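Local coordinates for calcium uptake protein 3, mitochondrial (Homo sapiens, PDB 6AGI), which senses calcium through its EF-hands and, as a disulfide-linked heterodimer with MICU1, regulates the mitochondrial calcium uniporter channel, at residues Q30-P35 with T208-L213; Q59-M64 with K85-Y90. All coordinates share one frame; numbering follows the deposited sequence.

Interaction 1: residues Q30-P35 with T208-L213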
ATOM      1  N   GLN B  30      18.008  16.536  26.967  1.00 29.37           N
ATOM      2  CA  GLN B  30      17.566  15.753  25.826  1.00 33.30           C
ATOM      3  C   GLN B  30      18.192  14.369  25.872  1.00 25.07           C
ATOM      4  O   GLN B  30      19.388  14.225  26.152  1.00 33.08           O
ATOM      5  CB  GLN B  30      17.901  16.440  24.511  1.00 24.45           C
ATOM      6  CG  GLN B  30      17.402  15.613  23.354  1.00 21.83           C
ATOM      7  CD  GLN B  30      17.474  16.361  22.069  1.00 33.76           C
ATOM      8  OE1 GLN B  30      17.987  17.479  22.038  1.00 37.41           O
ATOM      9  NE2 GLN B  30      16.994  15.748  20.985  1.00 18.93           N
ATOM     10  N   LEU B  31      17.388  13.350  25.586  1.00 23.33           N
ATOM     11  CA  LEU B  31      17.868  11.975  25.590  1.00 23.05           C
ATOM     12  C   LEU B  31      18.229  11.497  24.181  1.00 27.33           C
ATOM     13  O   LEU B  31      17.643  11.929  23.182  1.00 19.61           O
ATOM     14  CB  LEU B  31      16.821  11.047  26.178  1.00 22.68           C
ATOM     15  CG  LEU B  31      16.451  11.340  27.616  1.00 32.35           C
ATOM     16  CD1 LEU B  31      15.512  10.247  28.057  1.00 26.78           C
ATOM     17  CD2 LEU B  31      17.678  11.443  28.528  1.00 27.34           C
ATOM     18  N   PHE B  32      19.188  10.575  24.109  1.00 25.18           N
ATOM     19  CA  PHE B  32      19.685  10.121  22.819  1.00 28.48           C
ATOM     20  C   PHE B  32      19.930   8.625  22.806  1.00 28.51           C
ATOM     21  O   PHE B  32      20.215   7.986  23.818  1.00 27.78           O
ATOM     22  CB  PHE B  32      20.989  10.816  22.396  1.00 21.42           C
ATOM     23  CG  PHE B  32      20.838  12.270  22.176  1.00 21.67           C
ATOM     24  CD1 PHE B  32      20.333  12.742  20.986  1.00 20.08           C
ATOM     25  CD2 PHE B  32      21.178  13.164  23.164  1.00 23.70           C
ATOM     26  CE1 PHE B  32      20.180  14.095  20.776  1.00 20.53           C
ATOM     27  CE2 PHE B  32      21.028  14.527  22.973  1.00 26.96           C
ATOM     28  CZ  PHE B  32      20.531  14.995  21.773  1.00 27.16           C
ATOM     29  N   MET B  33      19.904   8.112  21.596  1.00 21.59           N
ATOM     30  CA  MET B  33      20.238   6.744  21.276  1.00 21.39           C
ATOM     31  C   MET B  33      21.630   6.782  20.648  1.00 24.11           C
ATOM     32  O   MET B  33      21.959   7.737  19.933  1.00 26.85           O
ATOM     33  CB  MET B  33      19.155   6.268  20.294  1.00 26.92           C
ATOM     34  CG  MET B  33      18.751   4.833  20.217  1.00 21.82           C
ATOM     35  SD  MET B  33      17.209   4.765  19.271  1.00 14.03           S
ATOM     36  CE  MET B  33      16.221   3.783  20.344  1.00 14.35           C
ATOM     37  N   THR B  34      22.480   5.802  20.941  1.00 20.54           N
ATOM     38  CA  THR B  34      23.674   5.659  20.116  1.00 22.81           C
ATOM     39  C   THR B  34      23.367   4.766  18.927  1.00 32.74           C
ATOM     40  O   THR B  34      22.315   4.120  18.874  1.00 31.42           O
ATOM     41  CB  THR B  34      24.824   5.089  20.925  1.00 23.73           C
ATOM     42  OG1 THR B  34      24.428   3.842  21.499  1.00 23.99           O
ATOM     43  CG2 THR B  34      25.244   6.064  21.991  1.00 25.23           C
ATOM     44  N   PRO B  35      24.257   4.718  17.928  1.00 32.58           N
ATOM     45  CA  PRO B  35      24.012   3.781  16.816  1.00 19.83           C
ATOM     46  C   PRO B  35      23.880   2.342  17.287  1.00 27.59           C
ATOM     47  O   PRO B  35      23.012   1.611  16.784  1.00 19.23           O
ATOM     48  CB  PRO B  35      25.218   4.002  15.907  1.00 20.86           C
ATOM     49  CG  PRO B  35      25.608   5.434  16.197  1.00 27.79           C
ATOM     50  CD  PRO B  35      25.385   5.628  17.655  1.00 23.87           C
ATOM     51  N   THR B 208      20.902  20.957  18.731  1.00 54.50           N
ATOM     52  CA  THR B 208      22.004  20.043  19.008  1.00 47.26           C
ATOM     53  C   THR B 208      22.353  19.182  17.792  1.00 53.56           C
ATOM     54  O   THR B 208      21.504  18.473  17.245  1.00 52.25           O
ATOM     55  CB  THR B 208      21.648  19.147  20.192  1.00 38.75           C
ATOM     56  OG1 THR B 208      21.796  19.881  21.409  1.00 52.06           O
ATOM     57  CG2 THR B 208      22.546  17.931  20.234  1.00 37.83           C
ATOM     58  N   ASP B 209      23.625  19.209  17.399  1.00 48.94           N
ATOM     59  CA  ASP B 209      24.069  18.409  16.266  1.00 38.23           C
ATOM     60  C   ASP B 209      23.989  16.930  16.619  1.00 36.24           C
ATOM     61  O   ASP B 209      24.056  16.542  17.784  1.00 39.68           O
ATOM     62  CB  ASP B 209      25.512  18.764  15.889  1.00 40.75           C
ATOM     63  CG  ASP B 209      25.598  19.876  14.866  1.00 53.26           C
ATOM     64  OD1 ASP B 209      24.553  20.497  14.576  1.00 62.35           O
ATOM     65  OD2 ASP B 209      26.719  20.150  14.386  1.00 61.24           O
ATOM     66  N   THR B 210      23.802  16.100  15.601  1.00 24.11           N
ATOM     67  CA  THR B 210      23.633  14.672  15.795  1.00 23.22           C
ATOM     68  C   THR B 210      24.488  13.960  14.761  1.00 30.13           C
ATOM     69  O   THR B 210      25.103  14.593  13.891  1.00 34.42           O
ATOM     70  CB  THR B 210      22.166  14.224  15.676  1.00 37.06           C
ATOM     71  OG1 THR B 210      21.629  14.621  14.407  1.00 44.82           O
ATOM     72  CG2 THR B 210      21.300  14.776  16.814  1.00 35.21           C
ATOM     73  N   THR B 211      24.553  12.626  14.877  1.00 33.15           N
ATOM     74  CA  THR B 211      25.354  11.858  13.928  1.00 25.07           C
ATOM     75  C   THR B 211      24.796  11.954  12.516  1.00 28.63           C
ATOM     76  O   THR B 211      25.550  12.184  11.569  1.00 30.10           O
ATOM     77  CB  THR B 211      25.490  10.407  14.393  1.00 31.89           C
ATOM     78  OG1 THR B 211      26.508  10.337  15.402  1.00 54.14           O
ATOM     79  CG2 THR B 211      25.789   9.445  13.215  1.00 18.59           C
ATOM     80  N   LEU B 212      23.480  11.797  12.342  1.00 29.16           N
ATOM     81  CA  LEU B 212      22.947  11.886  10.984  1.00 17.90           C
ATOM     82  C   LEU B 212      23.062  13.305  10.444  1.00 18.91           C
ATOM     83  O   LEU B 212      23.284  13.501   9.244  1.00 18.85           O
ATOM     84  CB  LEU B 212      21.502  11.392  10.935  1.00 17.27           C
ATOM     85  CG  LEU B 212      21.470   9.867  10.978  1.00 34.03           C
ATOM     86  CD1 LEU B 212      20.044   9.367  10.850  1.00 28.52           C
ATOM     87  CD2 LEU B 212      22.396   9.243   9.894  1.00 30.40           C
ATOM     88  N   LEU B 213      22.962  14.302  11.320  1.00 20.04           N
ATOM     89  CA  LEU B 213      23.060  15.687  10.886  1.00 22.73           C
ATOM     90  C   LEU B 213      24.469  16.015  10.360  1.00 29.09           C
ATOM     91  O   LEU B 213      24.622  16.624   9.289  1.00 33.71           O
ATOM     92  CB  LEU B 213      22.675  16.566  12.066  1.00 22.67           C
ATOM     93  CG  LEU B 213      21.705  17.715  11.916  1.00 30.41           C
ATOM     94  CD1 LEU B 213      20.452  17.252  11.228  1.00 22.88           C
ATOM     95  CD2 LEU B 213      21.400  18.238  13.323  1.00 31.43           C
TER

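Interaction 2: residues Q59-M64 with K85-Y90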
ATOM      1  N   GLN B  59      30.245  19.849  24.793  1.00 64.28           N
ATOM      2  CA  GLN B  59      31.469  19.731  23.996  1.00 74.01           C
ATOM      3  C   GLN B  59      32.111  18.364  24.097  1.00 72.98           C
ATOM      4  O   GLN B  59      32.874  17.971  23.199  1.00 81.32           O
ATOM      5  CB  GLN B  59      32.481  20.837  24.354  1.00 93.93           C
ATOM      6  CG  GLN B  59      32.671  21.809  23.190  1.00104.86           C
ATOM      7  CD  GLN B  59      31.452  22.706  22.961  1.00110.12           C
ATOM      8  OE1 GLN B  59      30.969  23.344  23.891  1.00121.24           O
ATOM      9  NE2 GLN B  59      30.882  22.656  21.756  1.00103.52           N
ATOM     10  N   GLU B  60      31.799  17.577  25.122  1.00 63.10           N
ATOM     11  CA  GLU B  60      32.208  16.185  25.011  1.00 62.90           C
ATOM     12  C   GLU B  60      31.354  15.450  23.988  1.00 59.48           C
ATOM     13  O   GLU B  60      31.864  14.583  23.251  1.00 66.67           O
ATOM     14  CB  GLU B  60      32.182  15.473  26.362  1.00 62.62           C
ATOM     15  CG  GLU B  60      31.168  15.968  27.376  1.00 67.92           C
ATOM     16  CD  GLU B  60      31.395  15.340  28.748  1.00 72.34           C
ATOM     17  OE1 GLU B  60      32.491  14.769  28.957  1.00 73.61           O
ATOM     18  OE2 GLU B  60      30.498  15.420  29.619  1.00 71.68           O
ATOM     19  N   LEU B  61      30.085  15.836  23.854  1.00 52.57           N
ATOM     20  CA  LEU B  61      29.278  15.316  22.755  1.00 55.51           C
ATOM     21  C   LEU B  61      29.869  15.730  21.411  1.00 59.17           C
ATOM     22  O   LEU B  61      29.929  14.927  20.465  1.00 58.34           O
ATOM     23  CB  LEU B  61      27.832  15.804  22.871  1.00 50.93           C
ATOM     24  CG  LEU B  61      26.710  15.153  22.039  1.00 56.85           C
ATOM     25  CD1 LEU B  61      25.333  15.721  22.429  1.00 63.47           C
ATOM     26  CD2 LEU B  61      26.876  15.202  20.528  1.00 63.59           C
ATOM     27  N   ASN B  62      30.295  16.985  21.291  1.00 48.89           N
ATOM     28  CA  ASN B  62      30.758  17.389  19.975  1.00 52.58           C
ATOM     29  C   ASN B  62      32.144  16.845  19.647  1.00 58.92           C
ATOM     30  O   ASN B  62      32.482  16.737  18.456  1.00 64.11           O
ATOM     31  CB  ASN B  62      30.669  18.906  19.829  1.00 56.56           C
ATOM     32  CG  ASN B  62      29.337  19.328  19.192  1.00 70.21           C
ATOM     33  OD1 ASN B  62      28.441  19.828  19.878  1.00 80.06           O
ATOM     34  ND2 ASN B  62      29.184  19.072  17.886  1.00 75.87           N
ATOM     35  N   GLN B  63      32.927  16.441  20.653  1.00 60.16           N
ATOM     36  CA  GLN B  63      34.088  15.614  20.339  1.00 68.08           C
ATOM     37  C   GLN B  63      33.659  14.222  19.877  1.00 65.76           C
ATOM     38  O   GLN B  63      34.253  13.665  18.946  1.00 75.10           O
ATOM     39  CB  GLN B  63      35.035  15.520  21.539  1.00 83.49           C
ATOM     40  CG  GLN B  63      36.514  15.289  21.151  1.00 94.44           C
ATOM     41  CD  GLN B  63      36.917  13.808  21.119  1.00 94.08           C
ATOM     42  OE1 GLN B  63      36.575  13.037  22.018  1.00 99.92           O
ATOM     43  NE2 GLN B  63      37.635  13.411  20.069  1.00 82.84           N
ATOM     44  N   MET B  64      32.624  13.649  20.508  1.00 57.67           N
ATOM     45  CA  MET B  64      32.088  12.366  20.044  1.00 57.14           C
ATOM     46  C   MET B  64      31.709  12.419  18.564  1.00 52.55           C
ATOM     47  O   MET B  64      31.989  11.479  17.810  1.00 48.78           O
ATOM     48  CB  MET B  64      30.856  12.002  20.878  1.00 62.51           C
ATOM     49  CG  MET B  64      30.016  10.803  20.433  1.00 54.30           C
ATOM     50  SD  MET B  64      29.204  10.047  21.885  1.00 53.12           S
ATOM     51  CE  MET B  64      30.617   9.395  22.780  1.00 54.42           C
ATOM     52  N   LYS B  85      30.045   5.612  19.369  1.00 32.72           N
ATOM     53  CA  LYS B  85      30.522   6.968  19.145  1.00 37.38           C
ATOM     54  C   LYS B  85      29.577   7.784  18.247  1.00 37.51           C
ATOM     55  O   LYS B  85      29.972   8.214  17.163  1.00 42.98           O
ATOM     56  CB  LYS B  85      31.929   6.948  18.545  1.00 46.22           C
ATOM     57  CG  LYS B  85      32.967   6.261  19.417  1.00 57.39           C
ATOM     58  CD  LYS B  85      34.338   6.279  18.762  1.00 60.05           C
ATOM     59  CE  LYS B  85      34.319   5.566  17.421  1.00 61.76           C
ATOM     60  NZ  LYS B  85      33.912   4.140  17.554  1.00 50.80           N
ATOM     61  N   GLY B  86      28.345   8.005  18.697  1.00 45.34           N
ATOM     62  CA  GLY B  86      27.376   8.805  17.948  1.00 46.48           C
ATOM     63  C   GLY B  86      26.104   8.995  18.747  1.00 33.44           C
ATOM     64  O   GLY B  86      25.891   8.351  19.780  1.00 36.50           O
ATOM     65  N   VAL B  87      25.232   9.872  18.238  1.00 24.02           N
ATOM     66  CA  VAL B  87      23.971  10.196  18.923  1.00 31.81           C
ATOM     67  C   VAL B  87      22.824  10.278  17.927  1.00 19.97           C
ATOM     68  O   VAL B  87      22.951  10.858  16.843  1.00 19.50           O
ATOM     69  CB  VAL B  87      24.014  11.507  19.749  1.00 31.00           C
ATOM     70  CG1 VAL B  87      24.873  11.329  20.974  1.00 33.29           C
ATOM     71  CG2 VAL B  87      24.471  12.706  18.917  1.00 20.49           C
ATOM     72  N   ILE B  88      21.688   9.715  18.326  1.00 18.71           N
ATOM     73  CA  ILE B  88      20.450   9.714  17.555  1.00 22.05           C
ATOM     74  C   ILE B  88      19.321  10.234  18.435  1.00 31.24           C
ATOM     75  O   ILE B  88      19.165   9.787  19.580  1.00 20.61           O
ATOM     76  CB  ILE B  88      20.117   8.310  17.027  1.00 13.99           C
ATOM     77  CG1 ILE B  88      21.298   7.785  16.196  1.00 13.68           C
ATOM     78  CG2 ILE B  88      18.777   8.329  16.316  1.00 15.14           C
ATOM     79  CD1 ILE B  88      21.145   6.363  15.747  1.00 31.43           C
ATOM     80  N   SER B  89      18.597  11.240  17.934  1.00 33.90           N
ATOM     81  CA  SER B  89      17.471  11.809  18.663  1.00 17.95           C
ATOM     82  C   SER B  89      16.231  10.976  18.405  1.00 29.24           C
ATOM     83  O   SER B  89      16.230  10.063  17.572  1.00 21.76           O
ATOM     84  CB  SER B  89      17.204  13.256  18.255  1.00 19.60           C
ATOM     85  OG  SER B  89      17.050  13.397  16.843  1.00 31.32           O
ATOM     86  N   TYR B  90      15.150  11.337  19.103  1.00 22.34           N
ATOM     87  CA  TYR B  90      13.881  10.626  18.968  1.00 14.22           C
ATOM     88  C   TYR B  90      13.303  10.736  17.547  1.00 21.62           C
ATOM     89  O   TYR B  90      12.851   9.733  16.956  1.00  9.80           O
ATOM     90  CB  TYR B  90      12.898  11.150  20.005  1.00 11.51           C
ATOM     91  CG  TYR B  90      11.515  10.592  19.796  1.00 19.54           C
ATOM     92  CD1 TYR B  90      11.302   9.214  19.791  1.00 10.06           C
ATOM     93  CD2 TYR B  90      10.413  11.437  19.626  1.00 10.15           C
ATOM     94  CE1 TYR B  90      10.056   8.688  19.590  1.00 10.72           C
ATOM     95  CE2 TYR B  90       9.146  10.913  19.430  1.00 14.22           C
ATOM     96  CZ  TYR B  90       8.975   9.534  19.411  1.00 18.81           C
ATOM     97  OH  TYR B  90       7.721   8.996  19.228  1.00 26.92           O
TER

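Interaction 1: residues Q30-P35 with T208-L213
Phe32 meets two threonine methyl groups, and this apolar packing carries the contact between 30-35 and 208-213. Its CZ lies 3.9 Å from Thr208 CG2, and its CE1 is 4.2 Å from Thr210 CG2. Both methyls approach the ring obliquely. Phe32 can reach them because its CG stands beside the backbone N (chi1 -64°), which carries the ring across a gap of 9.3 Å between Phe32 CA and Thr210 CA. Gln30 adds a looser touch, its OE1 lying 4.4 Å from Thr208 CB. No hydrogen bond joins the two segments directly.

The polar groups are used along each chain and with third parties. Thr210 stands at the N-cap of helix 211-217, with OG1 held between backbone N and carbonyl carbon (chi1 56°). From there OG1 accepts a weak bond from Leu213 N at 3.4 Å and also pairs with Glu92 OE1. One threonine thus turns its methyl to the ring and its hydroxyl to the helix start. Thr34 caps helix 35-43 through its side chain, and its backbone N hydrogen-bonds to Asp37 OD2.

This is structural packing away from the calcium sites, in the half of the chain that also carries the first EF-hand. Strand 30-32 is an edge strand of the small mixed sheet within this chain, paired with 25-27, and Phe32 also packs on Ile25. The contact sets the loop leading into helix 211-217, up to its N-cap, against this strand, with Ser89 touching Gln30 and Phe32, and Leu65 of helix 58-66 touching Thr211.

Interaction 2: residues Q59-M64 with K85-Y90
Helix residues 59-64 come closest to the run 85-90, extended through residues 86-89, at their C-terminal end, where Met64 CA and Lys85 CA are 5.7 Å apart; Leu61 CA and Val87 CA are separated by 8.3 Å. Met64 supplies the larger share of the helix surface. Its CG, anti to the backbone N (chi1 171°), lies against the Lys85-Gly86 peptide, 3.7 Å from Gly86 N and 3.8 Å from Lys85 C. The thioether continues past the same peptide, with SD 3.9 Å from Gly86 N, before the chain bends at its last torsion. What Met64 meets here is main chain: Gly86 has no side chain, and the end of Lys85 leads away from the helix.

One turn earlier, Leu61 extends its CD2 methyl to within 3.8 Å of Val87 CG2. The CB of Val87 points toward the helix, and CG2 sits between its own backbone N and carbonyl carbon. Leu61 also touches Cys27, and Val87 packs on Ile25 and Phe32, so this pair belongs to the apolar layer beside strands 25-27 and 30-32.

With no hydrogen bond or salt bridge between the segments, the contact rests on van der Waals packing: one apolar side-chain pair, and a methionine chain laid over a peptide. Met64 N bonds to Glu60 O within the helix and Val87 N to Thr211 OG1, so neither amide serves this contact, which depends on shape more than on direction.

How the interactions relate
The centres of interactions 1 and 2 lie about 5 Å apart, on the same side of the chain's centre. Segments follow in the order 30-35, 59-64, 85-90, 208-213, so interaction 2 falls between the two halves of interaction 1. The run 85-90 passes between the outer two: Met33 O probably accepts a hydrogen bond from Ile88 N at 2.6 Å, and Val87 O probably accepts one from Thr211 N at 3.1 Å. Together the contacts gather the small mixed sheet, helix 58-66 and the starts of helices 90-101 and 211-217 into one packing unit, away from the calcium sites that give the protein its sensor role.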